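D-2-hydroxyacid dehydrogensase protein (Ketogulonicigenium vulgare, PDB 4LSW) probably catalyses the reversible, nicotinamide-cofactor-dependent interconversion of D-2-hydroxy acids and 2-keto acids, as its D-2-hydroxyacid dehydrogenase family does. Local coordinates at residues M112-W125 with E134-R146. Numbering follows the deposited sequence.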
loop_
_atom_site.group_PDB
_atom_site.type_symbol
_atom_site.label_atom_id
_atom_site.label_comp_id
_atom_site.label_asym_id
_atom_site.label_seq_id
_atom_site.Cartn_x
_atom_site.Cartn_y
_atom_site.Cartn_z
ATOM N N MET A 112 13.367 -6.363 -5.333
ATOM C CA MET A 112 14.540 -5.927 -6.084
ATOM C C MET A 112 15.574 -7.046 -6.163
ATOM O O MET A 112 16.079 -7.364 -7.240
ATOM C CB MET A 112 15.183 -4.692 -5.437
ATOM C CG MET A 112 16.566 -4.377 -6.006
ATOM S SD MET A 112 17.467 -3.080 -5.139
ATOM C CE MET A 112 17.649 -3.868 -3.553
ATOM N N LEU A 113 15.859 -7.666 -5.017
ATOM C CA LEU A 113 16.844 -8.734 -4.973
ATOM C C LEU A 113 16.407 -9.929 -5.811
ATOM O O LEU A 113 17.198 -10.483 -6.571
ATOM C CB LEU A 113 17.088 -9.172 -3.524
ATOM C CG LEU A 113 17.889 -8.187 -2.667
ATOM C CD1 LEU A 113 17.602 -8.459 -1.203
ATOM C CD2 LEU A 113 19.368 -8.349 -2.968
ATOM N N ALA A 114 15.146 -10.322 -5.666
ATOM C CA ALA A 114 14.624 -11.474 -6.395
ATOM C C ALA A 114 14.668 -11.280 -7.909
ATOM O O ALA A 114 15.022 -12.199 -8.637
ATOM C CB ALA A 114 13.213 -11.807 -5.938
ATOM N N GLN A 115 14.317 -10.084 -8.380
ATOM C CA GLN A 115 14.348 -9.815 -9.808
ATOM C C GLN A 115 15.778 -9.698 -10.307
ATOM O O GLN A 115 16.145 -10.299 -11.322
ATOM C CB GLN A 115 13.556 -8.546 -10.132
ATOM C CG GLN A 115 13.463 -8.259 -11.628
ATOM C CD GLN A 115 12.854 -9.398 -12.418
ATOM O OE1 GLN A 115 11.976 -10.114 -11.931
ATOM N NE2 GLN A 115 13.324 -9.577 -13.646
ATOM N N SER A 116 16.607 -8.944 -9.588
ATOM C CA SER A 116 17.980 -8.749 -10.027
ATOM C C SER A 116 18.767 -10.058 -10.094
ATOM O O SER A 116 19.543 -10.278 -11.026
ATOM C CB SER A 116 18.697 -7.738 -9.142
ATOM O OG SER A 116 19.845 -7.246 -9.806
ATOM N N ARG A 117 18.568 -10.924 -9.104
ATOM C CA ARG A 117 19.320 -12.182 -9.039
ATOM C C ARG A 117 18.568 -13.362 -9.658
ATOM O O ARG A 117 19.039 -14.502 -9.577
ATOM C CB ARG A 117 19.709 -12.498 -7.588
ATOM C CG ARG A 117 20.583 -11.417 -6.933
ATOM C CD ARG A 117 21.929 -11.281 -7.649
ATOM N NE ARG A 117 22.645 -12.551 -7.592
ATOM C CZ ARG A 117 23.459 -12.895 -6.598
ATOM N NH1 ARG A 117 23.686 -12.045 -5.605
ATOM N NH2 ARG A 117 24.055 -14.083 -6.594
ATOM N N GLY A 118 17.429 -13.081 -10.300
ATOM C CA GLY A 118 16.638 -14.096 -10.987
ATOM C C GLY A 118 16.230 -15.272 -10.119
ATOM O O GLY A 118 16.310 -16.428 -10.540
ATOM N N ILE A 119 15.782 -14.976 -8.905
ATOM C CA ILE A 119 15.492 -16.024 -7.931
ATOM C C ILE A 119 14.319 -16.914 -8.358
ATOM O O ILE A 119 14.352 -18.124 -8.128
ATOM C CB ILE A 119 15.283 -15.417 -6.514
ATOM C CG1 ILE A 119 16.613 -14.889 -5.981
ATOM C CG2 ILE A 119 14.689 -16.435 -5.535
ATOM C CD1 ILE A 119 16.530 -14.300 -4.592
ATOM N N ILE A 120 13.300 -16.320 -8.982
ATOM C CA ILE A 120 12.145 -17.076 -9.469
ATOM C C ILE A 120 12.581 -18.143 -10.459
ATOM O O ILE A 120 12.260 -19.323 -10.306
ATOM C CB ILE A 120 11.143 -16.174 -10.194
ATOM C CG1 ILE A 120 10.611 -15.095 -9.263
ATOM C CG2 ILE A 120 10.010 -17.011 -10.817
ATOM C CD1 ILE A 120 9.929 -15.631 -8.036
ATOM N N GLY A 121 13.315 -17.721 -11.484
ATOM C CA GLY A 121 13.773 -18.645 -12.508
ATOM C C GLY A 121 14.769 -19.655 -11.982
ATOM O O GLY A 121 14.864 -20.777 -12.479
ATOM N N ALA A 122 15.517 -19.253 -10.960
ATOM C CA ALA A 122 16.553 -20.099 -10.397
ATOM C C ALA A 122 15.922 -21.235 -9.618
ATOM O O ALA A 122 16.429 -22.356 -9.628
ATOM C CB ALA A 122 17.468 -19.285 -9.500
ATOM N N GLU A 123 14.822 -20.933 -8.937
ATOM C CA GLU A 123 14.071 -21.959 -8.215
ATOM C C GLU A 123 13.574 -23.001 -9.210
ATOM O O GLU A 123 13.837 -24.193 -9.051
ATOM C CB GLU A 123 12.887 -21.332 -7.474
ATOM C CG GLU A 123 12.757 -21.753 -6.021
ATOM C CD GLU A 123 12.215 -23.157 -5.843
ATOM O OE1 GLU A 123 12.428 -23.727 -4.754
ATOM O OE2 GLU A 123 11.571 -23.685 -6.777
ATOM N N THR A 124 12.875 -22.529 -10.243
ATOM C CA THR A 124 12.366 -23.395 -11.310
ATOM C C THR A 124 13.500 -24.201 -11.942
ATOM O O THR A 124 13.331 -25.386 -12.236
ATOM C CB THR A 124 11.631 -22.583 -12.406
ATOM O OG1 THR A 124 10.553 -21.839 -11.829
ATOM C CG2 THR A 124 11.074 -23.505 -13.501
ATOM N N TRP A 125 14.654 -23.563 -12.136
ATOM C CA TRP A 125 15.811 -24.218 -12.739
ATOM C C TRP A 125 16.232 -25.456 -11.945
ATOM O O TRP A 125 16.452 -26.528 -12.512
ATOM C CB TRP A 125 16.977 -23.232 -12.863
ATOM C CG TRP A 125 18.043 -23.651 -13.824
ATOM C CD1 TRP A 125 19.285 -24.122 -13.520
ATOM C CD2 TRP A 125 17.963 -23.620 -15.258
ATOM N NE1 TRP A 125 19.984 -24.396 -14.678
ATOM C CE2 TRP A 125 19.190 -24.097 -15.755
ATOM C CE3 TRP A 125 16.969 -23.236 -16.166
ATOM C CZ2 TRP A 125 19.451 -24.200 -17.121
ATOM C CZ3 TRP A 125 17.228 -23.341 -17.519
ATOM C CH2 TRP A 125 18.460 -23.818 -17.984
ATOM N N GLU A 134 20.908 -29.609 -17.969
ATOM C CA GLU A 134 21.416 -28.617 -18.915
ATOM C C GLU A 134 22.728 -27.996 -18.464
ATOM O O GLU A 134 23.684 -27.912 -19.238
ATOM C CB GLU A 134 20.391 -27.513 -19.156
ATOM C CG GLU A 134 19.109 -27.963 -19.815
ATOM C CD GLU A 134 18.332 -26.795 -20.399
ATOM O OE1 GLU A 134 18.976 -25.818 -20.844
ATOM O OE2 GLU A 134 17.083 -26.847 -20.406
ATOM N N GLY A 135 22.766 -27.554 -17.211
ATOM C CA GLY A 135 23.949 -26.913 -16.675
ATOM C C GLY A 135 23.602 -25.663 -15.887
ATOM O O GLY A 135 22.513 -25.554 -15.331
ATOM N N LEU A 136 24.543 -24.728 -15.853
ATOM C CA LEU A 136 24.439 -23.490 -15.075
ATOM C C LEU A 136 23.209 -22.634 -15.393
ATOM O O LEU A 136 22.864 -22.445 -16.558
ATOM C CB LEU A 136 25.682 -22.638 -15.334
ATOM C CG LEU A 136 26.595 -22.180 -14.202
ATOM C CD1 LEU A 136 27.898 -22.979 -14.195
ATOM C CD2 LEU A 136 26.871 -20.684 -14.341
ATOM N N TYR A 137 22.573 -22.093 -14.355
ATOM C CA TYR A 137 21.611 -21.008 -14.520
ATOM C C TYR A 137 22.423 -19.820 -15.022
ATOM O O TYR A 137 23.561 -19.628 -14.600
ATOM C CB TYR A 137 20.956 -20.683 -13.169
ATOM C CG TYR A 137 19.762 -19.750 -13.208
ATOM C CD1 TYR A 137 18.627 -20.055 -13.947
ATOM C CD2 TYR A 137 19.757 -18.577 -12.455
ATOM C CE1 TYR A 137 17.531 -19.203 -13.959
ATOM C CE2 TYR A 137 18.678 -17.728 -12.465
ATOM C CZ TYR A 137 17.568 -18.036 -13.213
ATOM O OH TYR A 137 16.489 -17.181 -13.215
ATOM N N PRO A 138 21.858 -19.037 -15.955
ATOM C CA PRO A 138 22.599 -17.880 -16.468
ATOM C C PRO A 138 23.006 -16.913 -15.355
ATOM O O PRO A 138 22.270 -16.759 -14.375
ATOM C CB PRO A 138 21.587 -17.206 -17.404
ATOM C CG PRO A 138 20.674 -18.317 -17.836
ATOM C CD PRO A 138 20.546 -19.193 -16.608
ATOM N N LEU A 139 24.174 -16.297 -15.506
ATOM C CA LEU A 139 24.631 -15.273 -14.572
ATOM C C LEU A 139 23.653 -14.106 -14.526
ATOM O O LEU A 139 23.134 -13.664 -15.558
ATOM C CB LEU A 139 26.031 -14.789 -14.935
ATOM C CG LEU A 139 27.156 -15.828 -14.904
ATOM C CD1 LEU A 139 28.474 -15.206 -15.342
ATOM C CD2 LEU A 139 27.288 -16.406 -13.514
ATOM N N LYS A 140 23.386 -13.620 -13.317
ATOM C CA LYS A 140 22.461 -12.505 -13.132
ATOM C C LYS A 140 23.205 -11.231 -12.711
ATOM O O LYS A 140 24.411 -11.116 -12.932
ATOM C CB LYS A 140 21.338 -12.913 -12.169
ATOM C CG LYS A 140 20.556 -14.129 -12.681
ATOM C CD LYS A 140 19.695 -13.765 -13.901
ATOM C CE LYS A 140 19.214 -15.009 -14.636
ATOM N NZ LYS A 140 18.206 -14.683 -15.683
ATOM N N ARG A 141 22.489 -10.269 -12.134
ATOM C CA ARG A 141 23.056 -8.945 -11.904
ATOM C C ARG A 141 23.176 -8.571 -10.433
ATOM O O ARG A 141 22.228 -8.723 -9.657
ATOM C CB ARG A 141 22.234 -7.877 -12.629
ATOM C CG ARG A 141 22.220 -8.026 -14.151
ATOM C CD ARG A 141 23.616 -7.897 -14.746
ATOM N NE ARG A 141 24.281 -6.638 -14.401
ATOM C CZ ARG A 141 24.158 -5.500 -15.082
ATOM N NH1 ARG A 141 23.381 -5.441 -16.159
ATOM N NH2 ARG A 141 24.814 -4.415 -14.688
ATOM N N ARG A 142 24.349 -8.055 -10.083
ATOM C CA ARG A 142 24.653 -7.580 -8.742
ATOM C C ARG A 142 23.707 -6.493 -8.230
ATOM O O ARG A 142 23.243 -5.622 -8.986
ATOM C CB ARG A 142 26.087 -7.061 -8.699
ATOM C CG ARG A 142 26.475 -6.421 -7.358
ATOM C CD ARG A 142 27.925 -5.964 -7.349
ATOM N NE ARG A 142 28.861 -7.072 -7.543
ATOM C CZ ARG A 142 30.181 -6.913 -7.589
ATOM N NH1 ARG A 142 30.706 -5.695 -7.444
ATOM N NH2 ARG A 142 30.975 -7.959 -7.779
ATOM N N VAL A 143 23.425 -6.546 -6.935
ATOM C CA VAL A 143 22.710 -5.468 -6.264
ATOM C C VAL A 143 23.641 -4.554 -5.453
ATOM O O VAL A 143 23.653 -3.336 -5.661
ATOM C CB VAL A 143 21.565 -6.010 -5.367
ATOM C CG1 VAL A 143 20.997 -4.890 -4.484
ATOM C CG2 VAL A 143 20.474 -6.622 -6.225
ATOM N N PHE A 144 24.421 -5.127 -4.539
ATOM C CA PHE A 144 25.154 -4.311 -3.572
ATOM C C PHE A 144 26.095 -3.309 -4.228
ATOM O O PHE A 144 26.689 -3.580 -5.274
ATOM C CB PHE A 144 25.929 -5.179 -2.554
ATOM C CG PHE A 144 27.266 -5.682 -3.066
ATOM C CD1 PHE A 144 27.342 -6.847 -3.813
ATOM C CD2 PHE A 144 28.440 -4.978 -2.801
ATOM C CE1 PHE A 144 28.565 -7.305 -4.298
ATOM C CE2 PHE A 144 29.667 -5.433 -3.281
ATOM C CZ PHE A 144 29.724 -6.598 -4.033
ATOM N N GLY A 145 26.219 -2.145 -3.596
ATOM C CA GLY A 145 27.148 -1.123 -4.043
ATOM C C GLY A 145 26.686 -0.315 -5.247
ATOM O O GLY A 145 27.363 0.637 -5.642
ATOM N N ARG A 146 25.543 -0.674 -5.821
ATOM C CA ARG A 146 25.051 -0.003 -7.018
ATOM C C ARG A 146 24.143 1.168 -6.631
ATOM O O ARG A 146 24.057 1.526 -5.455
ATOM C CB ARG A 146 24.379 -1.010 -7.954
ATOM C CG ARG A 146 25.373 -2.099 -8.445
ATOM C CD ARG A 146 24.744 -3.051 -9.441
ATOM N NE ARG A 146 24.375 -2.390 -10.691
ATOM C CZ ARG A 146 23.518 -2.890 -11.574
ATOM N NH1 ARG A 146 22.933 -4.059 -11.355
ATOM N NH2 ARG A 146 23.241 -2.220 -12.685
HETATM O O HOH W 1 19.894 -5.349 -11.991
#
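Ser116 OG is held by two partners: it gives its proton to the carbonyl O of Arg141 at 2.8 Å and accepts one from a water that also makes a weak bond to Arg146 NH1, itself held mainly by Arg142 O. The hydroxyl lies well above the plane of the Arg141 carbonyl, not on a lone pair. Its torsion, with OG anti to the backbone N (chi1 -162°), puts it beside its own carbonyl, whose O takes the N-H of Arg141 at 3.1 Å. One serine thus engages both backbone polar groups of Arg141, where helix 101-116 ends. The guanidinium of Arg141 turns elsewhere, to a salt bridge with Glu226.

Just beyond, Val143 splits its methyls: CG1 meets Met112 CE, while CG2 packs on Ser116 CB and Leu113 CD2. Met112 goes on to Phe200, Phe202 and Ile230, so the Val143 cluster joins the loop to strands 200-203 and 228-231 of the parallel sheet of the Rossmann-type domain.

Gly118, with positive phi, closes a Schellman motif and starts the next helix. Tyr137 reaches over that first turn, its OH making a weak hydrogen bond to Gly118 O at 2.8 Å. Ala122 CB sits over a face of the tyrosine ring, 3.9 Å from its centroid, a CH-pi contact. Tyr137 CB makes another with the five-membered ring of Trp125, and the two ring planes are inclined at 53°. The indole NE1 points almost within its own plane at Gly135 O, 2.9 Å away and nearly straight (163°), which fixes the rotation of the ring. Farther round, Glu134 OE1 approaches Trp125 CH2.

Every hydrogen bond directly joining the two segments ends on a main-chain carbonyl, and no salt bridge links them, so their hold probably depends little on charge.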